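Long-range contacts in outer membrane protein YopM (Yersinia pestis, PDB 1G9U), which probably acts as a secreted leucine-rich-repeat effector that alters host cell physiology and promotes bacterial survival in host tissues: residues Ile158-Asn163 with Ile178-Asn183; Pro257-Leu262 with Gln277-Leu282; Leu355-Lys360 with Pro376-Asp381. All blocks are in the same frame, centred on the assembly; numbering follows the deposited sequence.

Contact 1: Ile158-Asn163 with Ile178-Asn183; sequences IDVDNN and IAAGNN
Asp161 reaches across to Gly181 with its carboxylate: OD2 takes the Gly181 amide N at 2.9 Å, on the anti side of the carboxylate, while the same oxygen rests 3.4 Å from Ala179 CB. Next to it, Asn183 sends its ND2 to Val160 O at 3.2 Å. That carbonyl has a second donor, Asn163 ND2 of its own turn at 2.8 Å, and the two amides arrive from opposite faces of the carbonyl plane, so one oxygen is gripped from both faces. Asn183 CG lies anti to the carbonyl carbon (chi1 -78°), and the amide reaches Val160 O nearly in its own plane, while its OD1 goes on to Leu165 N.

The backbones run parallel around these groups. Ala179 N bonds to Ile158 O and Val160 N to Ala179 O, and past the strands Asn162 N meets Gly181 O at 2.9 Å. Ile158 and Ile178 lie side by side on one face of the strands, Ile158 CG2 4.1 Å from Ile178 CD1; Asp159 and Ala179 are on the other. Asp159 holds the start of its turn by accepting the Asp161 amide on OD1, an Asx turn. Further out, Asn162 ND2 pairs with Asn140 and Asn163 ND2 also reaches Val138 O, in the preceding coil. Stacked asparagines bonding to backbone groups of successive turns form the asparagine ladder typical of leucine-rich-repeat solenoids, here joining repeats 5 and 6.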
ATOM      1  N   ILE A 158      -6.775  15.557  31.766  1.00 21.83           N
ATOM      2  CA  ILE A 158      -5.405  15.945  31.509  1.00 20.93           C
ATOM      3  C   ILE A 158      -4.963  15.248  30.224  1.00 26.10           C
ATOM      4  O   ILE A 158      -5.067  14.031  30.091  1.00 25.29           O
ATOM      5  CB  ILE A 158      -4.457  15.525  32.637  1.00 21.59           C
ATOM      6  CG1 ILE A 158      -4.606  16.239  33.973  1.00 19.68           C
ATOM      7  CG2 ILE A 158      -3.019  15.634  32.107  1.00 26.70           C
ATOM      8  CD1 ILE A 158      -3.791  15.634  35.107  1.00 15.58           C
ATOM      9  N   ASP A 159      -4.449  15.995  29.250  1.00 23.00           N
ATOM     10  CA  ASP A 159      -3.940  15.295  28.082  1.00 14.74           C
ATOM     11  C   ASP A 159      -2.501  15.707  27.870  1.00 13.14           C
ATOM     12  O   ASP A 159      -2.287  16.833  27.435  1.00 22.25           O
ATOM     13  CB  ASP A 159      -4.717  15.612  26.822  1.00 25.04           C
ATOM     14  CG  ASP A 159      -4.183  15.002  25.536  1.00 30.95           C
ATOM     15  OD1 ASP A 159      -3.132  14.313  25.447  1.00 31.44           O
ATOM     16  OD2 ASP A 159      -4.917  15.218  24.540  1.00 43.93           O
ATOM     17  N   VAL A 160      -1.519  14.873  28.131  1.00 13.62           N
ATOM     18  CA  VAL A 160      -0.164  15.299  27.757  1.00 21.37           C
ATOM     19  C   VAL A 160       0.532  14.319  26.821  1.00 30.18           C
ATOM     20  O   VAL A 160       1.751  14.047  26.844  1.00 23.69           O
ATOM     21  CB  VAL A 160       0.595  15.441  29.080  1.00 22.47           C
ATOM     22  CG1 VAL A 160      -0.069  16.492  29.934  1.00 25.21           C
ATOM     23  CG2 VAL A 160       0.565  14.121  29.828  1.00 13.22           C
ATOM     24  N   ASP A 161      -0.292  13.756  25.938  1.00 29.43           N
ATOM     25  CA  ASP A 161       0.140  12.838  24.897  1.00 30.46           C
ATOM     26  C   ASP A 161       1.268  13.395  24.026  1.00 23.94           C
ATOM     27  O   ASP A 161       1.212  14.562  23.612  1.00 26.26           O
ATOM     28  CB  ASP A 161      -0.969  12.569  23.875  1.00 27.65           C
ATOM     29  CG  ASP A 161      -1.995  11.522  24.106  1.00 20.79           C
ATOM     30  OD1 ASP A 161      -2.989  11.497  23.349  1.00 42.12           O
ATOM     31  OD2 ASP A 161      -1.884  10.688  25.027  1.00 46.71           O
ATOM     32  N   ASN A 162       2.258  12.578  23.667  1.00 23.21           N
ATOM     33  CA  ASN A 162       3.267  13.086  22.727  1.00 22.03           C
ATOM     34  C   ASN A 162       4.025  14.268  23.333  1.00 24.53           C
ATOM     35  O   ASN A 162       3.927  15.396  22.863  1.00 24.43           O
ATOM     36  CB  ASN A 162       2.678  13.514  21.375  1.00 17.99           C
ATOM     37  CG  ASN A 162       1.794  12.459  20.751  1.00 31.99           C
ATOM     38  OD1 ASN A 162       2.138  11.269  20.762  1.00 58.91           O
ATOM     39  ND2 ASN A 162       0.620  12.801  20.232  1.00 40.72           N
ATOM     40  N   ASN A 163       4.747  13.930  24.393  1.00 20.07           N
ATOM     41  CA  ASN A 163       5.671  14.873  25.008  1.00 23.76           C
ATOM     42  C   ASN A 163       6.933  14.077  25.291  1.00 23.60           C
ATOM     43  O   ASN A 163       7.282  13.102  24.632  1.00 24.19           O
ATOM     44  CB  ASN A 163       4.997  15.510  26.229  1.00 24.60           C
ATOM     45  CG  ASN A 163       4.071  16.622  25.765  1.00 23.69           C
ATOM     46  OD1 ASN A 163       4.558  17.687  25.408  1.00 25.76           O
ATOM     47  ND2 ASN A 163       2.769  16.407  25.717  1.00 16.34           N
ATOM     48  N   ILE A 178      -7.164  10.470  31.844  1.00 16.64           N
ATOM     49  CA  ILE A 178      -5.827  10.974  31.544  1.00 17.12           C
ATOM     50  C   ILE A 178      -5.283  10.174  30.355  1.00 19.10           C
ATOM     51  O   ILE A 178      -5.540   8.982  30.236  1.00 32.72           O
ATOM     52  CB  ILE A 178      -4.844  10.957  32.707  1.00 22.83           C
ATOM     53  CG1 ILE A 178      -3.463  11.473  32.271  1.00 28.35           C
ATOM     54  CG2 ILE A 178      -4.779   9.596  33.369  1.00 22.72           C
ATOM     55  CD1 ILE A 178      -2.510  11.754  33.401  1.00 23.08           C
ATOM     56  N   ALA A 179      -4.617  10.925  29.503  1.00 17.46           N
ATOM     57  CA  ALA A 179      -3.976  10.444  28.287  1.00 17.47           C
ATOM     58  C   ALA A 179      -2.510  10.839  28.408  1.00 17.59           C
ATOM     59  O   ALA A 179      -2.215  12.045  28.461  1.00 21.39           O
ATOM     60  CB  ALA A 179      -4.611  11.086  27.059  1.00  9.07           C
ATOM     61  N   ALA A 180      -1.607   9.881  28.502  1.00 19.43           N
ATOM     62  CA  ALA A 180      -0.194  10.277  28.626  1.00 16.73           C
ATOM     63  C   ALA A 180       0.595   9.361  27.698  1.00 19.06           C
ATOM     64  O   ALA A 180       1.706   8.904  27.939  1.00 24.99           O
ATOM     65  CB  ALA A 180       0.198  10.119  30.074  1.00 24.09           C
ATOM     66  N   GLY A 181      -0.091   9.023  26.609  1.00 16.51           N
ATOM     67  CA  GLY A 181       0.498   8.086  25.655  1.00 15.53           C
ATOM     68  C   GLY A 181       1.676   8.730  24.975  1.00 22.18           C
ATOM     69  O   GLY A 181       1.858   9.946  24.902  1.00 15.97           O
ATOM     70  N   ASN A 182       2.540   7.851  24.480  1.00 24.95           N
ATOM     71  CA  ASN A 182       3.658   8.383  23.723  1.00 18.16           C
ATOM     72  C   ASN A 182       4.547   9.385  24.419  1.00 16.99           C
ATOM     73  O   ASN A 182       4.819  10.468  23.895  1.00 22.30           O
ATOM     74  CB  ASN A 182       3.109   9.019  22.419  1.00 27.67           C
ATOM     75  CG  ASN A 182       4.123   8.568  21.356  1.00 44.35           C
ATOM     76  OD1 ASN A 182       4.740   9.340  20.636  1.00 41.36           O
ATOM     77  ND2 ASN A 182       4.330   7.249  21.304  1.00 87.94           N
ATOM     78  N   ASN A 183       4.973   9.040  25.618  1.00 18.89           N
ATOM     79  CA  ASN A 183       5.951   9.826  26.345  1.00 18.43           C
ATOM     80  C   ASN A 183       7.090   8.846  26.590  1.00 24.71           C
ATOM     81  O   ASN A 183       7.228   7.893  25.815  1.00 30.98           O
ATOM     82  CB  ASN A 183       5.391  10.367  27.657  1.00 18.15           C
ATOM     83  CG  ASN A 183       4.522  11.580  27.322  1.00 20.55           C
ATOM     84  OD1 ASN A 183       5.011  12.706  27.310  1.00 27.57           O
ATOM     85  ND2 ASN A 183       3.273  11.292  26.992  1.00 23.13           N
TER

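Contact 2: Pro257-Leu262 with Gln277-Leu282; sequences PSLEAL and QSLTFL. With ACT (acetate ion), chain H.
Ser278 OG donates to Leu259 O at 2.5 Å, a short hydrogen bond that joins the two coils before their strands begin. The hydroxyl sits between its own backbone N and carbonyl carbon (chi1 50°), which, from a CB already facing the neighbouring coil, sets it by Leu259 O, and it meets that oxygen from well above the carbonyl plane. The other hydrogen bonds between the two segments are backbone to backbone. Glu260 O takes two donors, Thr280 N at 2.7 Å in the carbonyl plane on a lone pair and Phe281 N at 3.1 Å. Leu262 N then returns the link to Phe281 O, and from Ala261 and Phe281 onward the segments pair as parallel strands.

Apolar contacts fill the side where the leucines lie. Leu259 and Leu279 run alongside each other, with Leu279 CD1 3.7 Å from Leu259 CG; that methyl also comes within 4.2 Å of Leu262 CB. Leu262 and Leu282 repeat the pattern one step along, Leu262 CD2 to Leu282 CD1 at 3.7 Å. All four have CG anti to the backbone N, and within each pair the side chains point the same way. On the other face of the strands Ala261 CB touches Phe281 CB at 3.8 Å, while the phenyl ring leads away and packs on Tyr301.

An acetate ion, probably from the crystallisation liquor, accepts a weak hydrogen bond from Ser278 N. Thr280 OG1 is held by Asn298 O in the next coil.

The chemistry divides by side: leucines stacked coil upon coil make the greasy interior, while main-chain bonds, with Ser278 as the one side-chain donor across the contact, are consistent with setting the register in which those leucines meet.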
ATOM      1  N   PRO A 257     -15.419  -8.974  34.925  1.00 38.49           N
ATOM      2  CA  PRO A 257     -16.669  -9.670  34.622  1.00 32.87           C
ATOM      3  C   PRO A 257     -17.506  -8.913  33.604  1.00 29.04           C
ATOM      4  O   PRO A 257     -18.456  -9.439  33.026  1.00 23.84           O
ATOM      5  CB  PRO A 257     -17.380  -9.771  35.976  1.00 35.70           C
ATOM      6  CG  PRO A 257     -16.507  -9.133  36.994  1.00 40.71           C
ATOM      7  CD  PRO A 257     -15.299  -8.534  36.329  1.00 44.62           C
ATOM      8  N   SER A 258     -17.244  -7.635  33.306  1.00 27.19           N
ATOM      9  CA  SER A 258     -18.181  -7.012  32.377  1.00 24.92           C
ATOM     10  C   SER A 258     -17.462  -6.474  31.157  1.00 22.88           C
ATOM     11  O   SER A 258     -17.963  -5.600  30.447  1.00 18.02           O
ATOM     12  CB  SER A 258     -18.891  -5.897  33.143  1.00 32.35           C
ATOM     13  OG  SER A 258     -19.981  -6.439  33.884  1.00 56.37           O
ATOM     14  N   LEU A 259     -16.277  -7.022  30.968  1.00 16.65           N
ATOM     15  CA  LEU A 259     -15.467  -6.624  29.846  1.00 15.07           C
ATOM     16  C   LEU A 259     -16.216  -6.630  28.525  1.00 13.68           C
ATOM     17  O   LEU A 259     -16.927  -7.561  28.156  1.00 15.53           O
ATOM     18  CB  LEU A 259     -14.232  -7.554  29.755  1.00 20.32           C
ATOM     19  CG  LEU A 259     -13.104  -6.976  28.863  1.00 13.45           C
ATOM     20  CD1 LEU A 259     -12.611  -5.660  29.423  1.00 20.28           C
ATOM     21  CD2 LEU A 259     -12.001  -7.984  28.674  1.00 16.41           C
ATOM     22  N   GLU A 260     -16.011  -5.543  27.757  1.00 14.91           N
ATOM     23  CA  GLU A 260     -16.673  -5.560  26.451  1.00 22.33           C
ATOM     24  C   GLU A 260     -15.706  -5.561  25.273  1.00 22.54           C
ATOM     25  O   GLU A 260     -15.963  -6.124  24.218  1.00 22.51           O
ATOM     26  CB  GLU A 260     -17.525  -4.318  26.318  1.00 22.62           C
ATOM     27  CG  GLU A 260     -18.791  -4.381  27.156  1.00 36.83           C
ATOM     28  CD  GLU A 260     -19.471  -3.018  27.229  1.00 44.39           C
ATOM     29  OE1 GLU A 260     -19.334  -2.258  26.246  1.00 71.16           O
ATOM     30  OE2 GLU A 260     -20.122  -2.668  28.245  1.00 62.88           O
ATOM     31  N   ALA A 261     -14.557  -4.909  25.402  1.00 15.51           N
ATOM     32  CA  ALA A 261     -13.664  -4.896  24.251  1.00 18.28           C
ATOM     33  C   ALA A 261     -12.291  -5.253  24.805  1.00 20.97           C
ATOM     34  O   ALA A 261     -11.928  -4.565  25.772  1.00 17.92           O
ATOM     35  CB  ALA A 261     -13.669  -3.530  23.584  1.00  8.62           C
ATOM     36  N   LEU A 262     -11.670  -6.257  24.202  1.00 22.25           N
ATOM     37  CA  LEU A 262     -10.294  -6.648  24.562  1.00 23.80           C
ATOM     38  C   LEU A 262      -9.339  -6.700  23.356  1.00 27.85           C
ATOM     39  O   LEU A 262      -9.573  -7.377  22.338  1.00 22.62           O
ATOM     40  CB  LEU A 262     -10.287  -7.957  25.343  1.00 16.11           C
ATOM     41  CG  LEU A 262      -8.927  -8.595  25.654  1.00 14.16           C
ATOM     42  CD1 LEU A 262      -8.204  -7.888  26.783  1.00 15.28           C
ATOM     43  CD2 LEU A 262      -9.188 -10.051  25.991  1.00  8.79           C
ATOM     44  N   GLN A 277     -19.317 -13.046  29.261  1.00 14.12           N
ATOM     45  CA  GLN A 277     -20.378 -13.067  28.244  1.00  9.92           C
ATOM     46  C   GLN A 277     -20.682 -11.700  27.690  1.00 13.25           C
ATOM     47  O   GLN A 277     -21.420 -11.566  26.696  1.00 23.32           O
ATOM     48  CB  GLN A 277     -21.564 -13.686  28.975  1.00 17.83           C
ATOM     49  CG  GLN A 277     -21.965 -14.980  28.272  1.00 46.54           C
ATOM     50  CD  GLN A 277     -21.736 -16.190  29.138  1.00 57.30           C
ATOM     51  OE1 GLN A 277     -21.123 -17.160  28.688  1.00 91.67           O
ATOM     52  NE2 GLN A 277     -22.252 -16.067  30.354  1.00 61.58           N
ATOM     53  N   SER A 278     -20.174 -10.619  28.278  1.00 10.94           N
ATOM     54  CA  SER A 278     -20.433  -9.276  27.770  1.00 18.14           C
ATOM     55  C   SER A 278     -19.472  -8.866  26.649  1.00 20.70           C
ATOM     56  O   SER A 278     -19.549  -7.733  26.147  1.00 10.03           O
ATOM     57  CB  SER A 278     -20.199  -8.217  28.880  1.00 11.81           C
ATOM     58  OG  SER A 278     -18.916  -8.512  29.418  1.00 16.00           O
ATOM     59  N   LEU A 279     -18.522  -9.761  26.354  1.00 16.93           N
ATOM     60  CA  LEU A 279     -17.475  -9.352  25.424  1.00 19.33           C
ATOM     61  C   LEU A 279     -18.049  -9.198  24.026  1.00 21.64           C
ATOM     62  O   LEU A 279     -18.809 -10.053  23.571  1.00 24.25           O
ATOM     63  CB  LEU A 279     -16.340 -10.346  25.396  1.00 18.22           C
ATOM     64  CG  LEU A 279     -15.003  -9.780  24.903  1.00 21.44           C
ATOM     65  CD1 LEU A 279     -14.355  -8.818  25.879  1.00 17.28           C
ATOM     66  CD2 LEU A 279     -14.097 -10.986  24.659  1.00 19.11           C
ATOM     67  N   THR A 280     -17.659  -8.109  23.358  1.00 14.98           N
ATOM     68  CA  THR A 280     -18.317  -7.905  22.045  1.00 16.93           C
ATOM     69  C   THR A 280     -17.328  -7.575  20.946  1.00 21.33           C
ATOM     70  O   THR A 280     -17.607  -7.661  19.736  1.00 26.58           O
ATOM     71  CB  THR A 280     -19.413  -6.886  22.438  1.00 18.16           C
ATOM     72  OG1 THR A 280     -20.555  -6.996  21.617  1.00 54.42           O
ATOM     73  CG2 THR A 280     -18.892  -5.481  22.295  1.00 10.42           C
ATOM     74  N   PHE A 281     -16.099  -7.216  21.304  1.00 17.54           N
ATOM     75  CA  PHE A 281     -14.930  -6.888  20.528  1.00 17.52           C
ATOM     76  C   PHE A 281     -13.679  -7.568  21.100  1.00 19.75           C
ATOM     77  O   PHE A 281     -13.263  -7.313  22.232  1.00 15.50           O
ATOM     78  CB  PHE A 281     -14.589  -5.390  20.438  1.00 20.86           C
ATOM     79  CG  PHE A 281     -15.743  -4.676  19.740  1.00 44.50           C
ATOM     80  CD1 PHE A 281     -15.902  -4.711  18.369  1.00 52.79           C
ATOM     81  CD2 PHE A 281     -16.645  -3.948  20.502  1.00 41.20           C
ATOM     82  CE1 PHE A 281     -17.005  -4.124  17.763  1.00 48.72           C
ATOM     83  CE2 PHE A 281     -17.791  -3.423  19.947  1.00 31.86           C
ATOM     84  CZ  PHE A 281     -17.935  -3.486  18.572  1.00 42.20           C
ATOM     85  N   LEU A 282     -13.109  -8.433  20.256  1.00 14.88           N
ATOM     86  CA  LEU A 282     -11.926  -9.172  20.706  1.00 18.51           C
ATOM     87  C   LEU A 282     -10.844  -9.133  19.623  1.00 17.13           C
ATOM     88  O   LEU A 282     -11.135  -9.529  18.504  1.00 16.74           O
ATOM     89  CB  LEU A 282     -12.249 -10.626  20.980  1.00  8.75           C
ATOM     90  CG  LEU A 282     -11.073 -11.496  21.384  1.00 15.65           C
ATOM     91  CD1 LEU A 282     -10.384 -11.065  22.672  1.00  8.58           C
ATOM     92  CD2 LEU A 282     -11.615 -12.922  21.539  1.00 16.22           C
TER
HETATM   93  C   ACT H1007     -21.205 -11.471  31.918  1.00 55.99           C
HETATM   94  O   ACT H1007     -21.717 -12.619  32.291  1.00 51.23           O
HETATM   95  OXT ACT H1007     -20.159 -11.350  31.185  1.00 92.97           O
HETATM   96  CH3 ACT H1007     -21.784 -10.152  32.279  1.00 23.41           C

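Contact 3: Leu355-Lys360 with Pro376-Asp381; sequences LPQNLK and PESVED
Pro376 packs its ring against three side chains of the preceding coil. Leu355 crosses it at about a right angle, with Leu355 CD1 3.7 Å from Pro376 CD; Leu359 CB lies 3.9 Å from Pro376 CG. Gln357 comes in obliquely, and Gln357 OE1 comes to 3.4 Å from Pro376 CB. The Gln357 chain is bent at chi2 (-28°), and this brings the amide back to the proline although its CB starts away from it.

Ser378 points its hydroxyl into the turn made by Pro356 to Leu359. Ser378 OG lies 2.7 Å from Gln357 O and 3.0 Å from Leu359 O; with one proton for two acceptors, the pairing is not settled. Each segment contains a type I turn, Pro356 to Leu359 and Pro376 to Val379, so the serine of one turn is lodged against carbonyls of the other.

Lys360 and Glu380 run side by side in the same direction. They meet through the lysine's aliphatic part, Lys360 CG being 3.3 Å from Glu380 CD, and not through their charges. Bends at chi2, chi3 and chi4 carry the lysine chain back along Ser378, with Lys360 CE 3.7 Å from Ser378 CB, and its NZ makes a long, weak ion pair with Glu340. Between the backbones, Lys360 O accepts from both Glu380 N and Asp381 N, the latter nearly in line with the carbonyl.

These turns lead into strands 361-363 and 381-384, the last two strands of the modelled chain. Asp381 bonds to His363 and Gln361 of the former strand and packs on Asn385 of a neighbouring subunit, while Asn358 ND2 bonds to Asn122 of another subunit.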
ATOM      1  N   LEU A 355     -22.665 -18.136   2.033  1.00 13.74           N
ATOM      2  CA  LEU A 355     -22.642 -16.818   2.650  1.00 27.97           C
ATOM      3  C   LEU A 355     -24.013 -16.291   3.067  1.00 32.84           C
ATOM      4  O   LEU A 355     -25.038 -16.414   2.416  1.00 40.03           O
ATOM      5  CB  LEU A 355     -21.974 -15.837   1.678  1.00 28.15           C
ATOM      6  CG  LEU A 355     -20.680 -16.377   1.055  1.00 33.53           C
ATOM      7  CD1 LEU A 355     -20.348 -15.554  -0.177  1.00 37.71           C
ATOM      8  CD2 LEU A 355     -19.566 -16.342   2.089  1.00 33.47           C
ATOM      9  N   PRO A 356     -23.998 -15.635   4.225  1.00 32.71           N
ATOM     10  CA  PRO A 356     -25.161 -14.970   4.803  1.00 34.80           C
ATOM     11  C   PRO A 356     -25.726 -13.842   3.931  1.00 37.52           C
ATOM     12  O   PRO A 356     -25.088 -13.033   3.242  1.00 34.13           O
ATOM     13  CB  PRO A 356     -24.643 -14.415   6.134  1.00 32.77           C
ATOM     14  CG  PRO A 356     -23.223 -14.788   6.281  1.00 25.67           C
ATOM     15  CD  PRO A 356     -22.780 -15.517   5.053  1.00 23.49           C
ATOM     16  N   GLN A 357     -27.063 -13.768   3.985  1.00 33.17           N
ATOM     17  CA  GLN A 357     -27.801 -12.881   3.100  1.00 31.42           C
ATOM     18  C   GLN A 357     -27.492 -11.436   3.372  1.00 30.32           C
ATOM     19  O   GLN A 357     -27.834 -10.541   2.607  1.00 25.60           O
ATOM     20  CB  GLN A 357     -29.308 -13.166   3.170  1.00 46.62           C
ATOM     21  CG  GLN A 357     -29.758 -14.087   2.033  1.00 65.11           C
ATOM     22  CD  GLN A 357     -28.833 -13.896   0.833  1.00 81.43           C
ATOM     23  OE1 GLN A 357     -28.551 -12.765   0.412  1.00117.61           O
ATOM     24  NE2 GLN A 357     -28.341 -14.990   0.267  1.00 79.50           N
ATOM     25  N   ASN A 358     -26.816 -11.114   4.485  1.00 31.27           N
ATOM     26  CA  ASN A 358     -26.462  -9.700   4.501  1.00 28.46           C
ATOM     27  C   ASN A 358     -24.967  -9.506   4.360  1.00 31.49           C
ATOM     28  O   ASN A 358     -24.614  -8.415   4.797  1.00 23.22           O
ATOM     29  CB  ASN A 358     -26.929  -9.001   5.783  1.00 44.39           C
ATOM     30  CG  ASN A 358     -28.303  -8.394   5.473  1.00 62.24           C
ATOM     31  OD1 ASN A 358     -29.309  -9.107   5.409  1.00 68.62           O
ATOM     32  ND2 ASN A 358     -28.261  -7.090   5.220  1.00 89.36           N
ATOM     33  N   LEU A 359     -24.182 -10.459   3.826  1.00 23.04           N
ATOM     34  CA  LEU A 359     -22.762 -10.129   3.755  1.00 21.84           C
ATOM     35  C   LEU A 359     -22.519  -8.835   2.993  1.00 20.02           C
ATOM     36  O   LEU A 359     -23.015  -8.624   1.889  1.00 24.59           O
ATOM     37  CB  LEU A 359     -21.929 -11.234   3.070  1.00 24.90           C
ATOM     38  CG  LEU A 359     -20.428 -11.142   3.383  1.00 26.18           C
ATOM     39  CD1 LEU A 359     -20.126 -11.286   4.881  1.00 18.54           C
ATOM     40  CD2 LEU A 359     -19.669 -12.206   2.623  1.00 24.61           C
ATOM     41  N   LYS A 360     -21.739  -7.922   3.553  1.00 26.71           N
ATOM     42  CA  LYS A 360     -21.456  -6.677   2.855  1.00 26.43           C
ATOM     43  C   LYS A 360     -20.031  -6.628   2.305  1.00 36.55           C
ATOM     44  O   LYS A 360     -19.769  -5.993   1.292  1.00 28.04           O
ATOM     45  CB  LYS A 360     -21.618  -5.461   3.774  1.00 17.10           C
ATOM     46  CG  LYS A 360     -22.580  -4.539   3.022  1.00 41.43           C
ATOM     47  CD  LYS A 360     -23.928  -4.368   3.653  1.00 57.01           C
ATOM     48  CE  LYS A 360     -24.798  -5.597   3.788  1.00 64.01           C
ATOM     49  NZ  LYS A 360     -25.660  -5.489   5.020  1.00 68.84           N
ATOM     50  N   PRO A 376     -23.913 -13.093  -2.287  1.00 55.05           N
ATOM     51  CA  PRO A 376     -25.221 -12.463  -2.022  1.00 50.66           C
ATOM     52  C   PRO A 376     -25.297 -11.051  -2.603  1.00 43.89           C
ATOM     53  O   PRO A 376     -24.300 -10.328  -2.700  1.00 51.26           O
ATOM     54  CB  PRO A 376     -25.307 -12.420  -0.491  1.00 47.94           C
ATOM     55  CG  PRO A 376     -23.897 -12.543  -0.017  1.00 49.23           C
ATOM     56  CD  PRO A 376     -23.212 -13.419  -1.036  1.00 48.55           C
ATOM     57  N   GLU A 377     -26.490 -10.626  -2.990  1.00 39.00           N
ATOM     58  CA  GLU A 377     -26.719  -9.303  -3.536  1.00 43.97           C
ATOM     59  C   GLU A 377     -26.353  -8.194  -2.556  1.00 36.44           C
ATOM     60  O   GLU A 377     -26.328  -7.077  -3.088  1.00 58.03           O
ATOM     61  CB  GLU A 377     -28.178  -9.053  -3.933  1.00 67.65           C
ATOM     62  CG  GLU A 377     -28.450  -8.567  -5.344  1.00 84.41           C
ATOM     63  CD  GLU A 377     -29.872  -8.919  -5.779  1.00 97.32           C
ATOM     64  OE1 GLU A 377     -30.744  -9.124  -4.898  1.00107.83           O
ATOM     65  OE2 GLU A 377     -30.116  -8.995  -7.004  1.00115.83           O
ATOM     66  N   SER A 378     -26.102  -8.456  -1.275  1.00 29.71           N
ATOM     67  CA  SER A 378     -25.720  -7.406  -0.327  1.00 23.46           C
ATOM     68  C   SER A 378     -24.256  -6.975  -0.410  1.00 26.19           C
ATOM     69  O   SER A 378     -23.853  -5.886   0.036  1.00 32.01           O
ATOM     70  CB  SER A 378     -26.008  -7.860   1.118  1.00 22.11           C
ATOM     71  OG  SER A 378     -25.856  -9.264   1.211  1.00 32.63           O
ATOM     72  N   VAL A 379     -23.430  -7.865  -0.950  1.00 26.84           N
ATOM     73  CA  VAL A 379     -21.976  -7.693  -0.954  1.00 28.68           C
ATOM     74  C   VAL A 379     -21.569  -6.457  -1.700  1.00 29.90           C
ATOM     75  O   VAL A 379     -21.770  -6.371  -2.907  1.00 34.08           O
ATOM     76  CB  VAL A 379     -21.392  -8.958  -1.633  1.00 25.75           C
ATOM     77  CG1 VAL A 379     -19.941  -8.704  -1.943  1.00 26.44           C
ATOM     78  CG2 VAL A 379     -21.685 -10.141  -0.722  1.00 17.88           C
ATOM     79  N   GLU A 380     -21.034  -5.417  -1.090  1.00 34.74           N
ATOM     80  CA  GLU A 380     -20.681  -4.249  -1.897  1.00 35.33           C
ATOM     81  C   GLU A 380     -19.177  -4.115  -2.103  1.00 33.46           C
ATOM     82  O   GLU A 380     -18.668  -3.275  -2.835  1.00 36.34           O
ATOM     83  CB  GLU A 380     -21.187  -3.014  -1.155  1.00 56.54           C
ATOM     84  CG  GLU A 380     -22.425  -3.212  -0.302  1.00 76.34           C
ATOM     85  CD  GLU A 380     -22.543  -2.139   0.775  1.00 90.26           C
ATOM     86  OE1 GLU A 380     -21.491  -1.776   1.355  1.00100.24           O
ATOM     87  OE2 GLU A 380     -23.688  -1.723   1.054  1.00108.66           O
ATOM     88  N   ASP A 381     -18.381  -4.927  -1.413  1.00 37.26           N
ATOM     89  CA  ASP A 381     -16.919  -4.885  -1.463  1.00 25.66           C
ATOM     90  C   ASP A 381     -16.451  -6.335  -1.568  1.00 31.20           C
ATOM     91  O   ASP A 381     -16.644  -7.098  -0.633  1.00 37.37           O
ATOM     92  CB  ASP A 381     -16.306  -4.222  -0.257  1.00 20.45           C
ATOM     93  CG  ASP A 381     -14.809  -4.326  -0.120  1.00 35.96           C
ATOM     94  OD1 ASP A 381     -14.104  -5.035  -0.865  1.00 49.97           O
ATOM     95  OD2 ASP A 381     -14.230  -3.654   0.767  1.00 49.20           O
TER
HETATM   96  O   HOH W   1     -28.885 -11.092  -1.301  1.00 72.60           O

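Overall arrangement
The three contacts follow one another along the chain, each joining successive coils of the solenoid. Contact 1 lies at the C-terminal ends of strands 157-159 and 177-179, where the chain leaves the strands; contacts 2 and 3 lie on the approach, running into strands 261-263 and 281-283, and 361-363 and 381-384. Centres of contacts 1 and 2 are about 26 Å apart, those of contacts 2 and 3 about 27 Å, and those of contacts 1 and 3 about 41 Å, with no touching between any pair. Contacts 2 and 3 thus repeat one kind of joint before the strands, contact 1 the other, after them. Contact 3 also meets other subunits of the tetramer, a hollow cylinder.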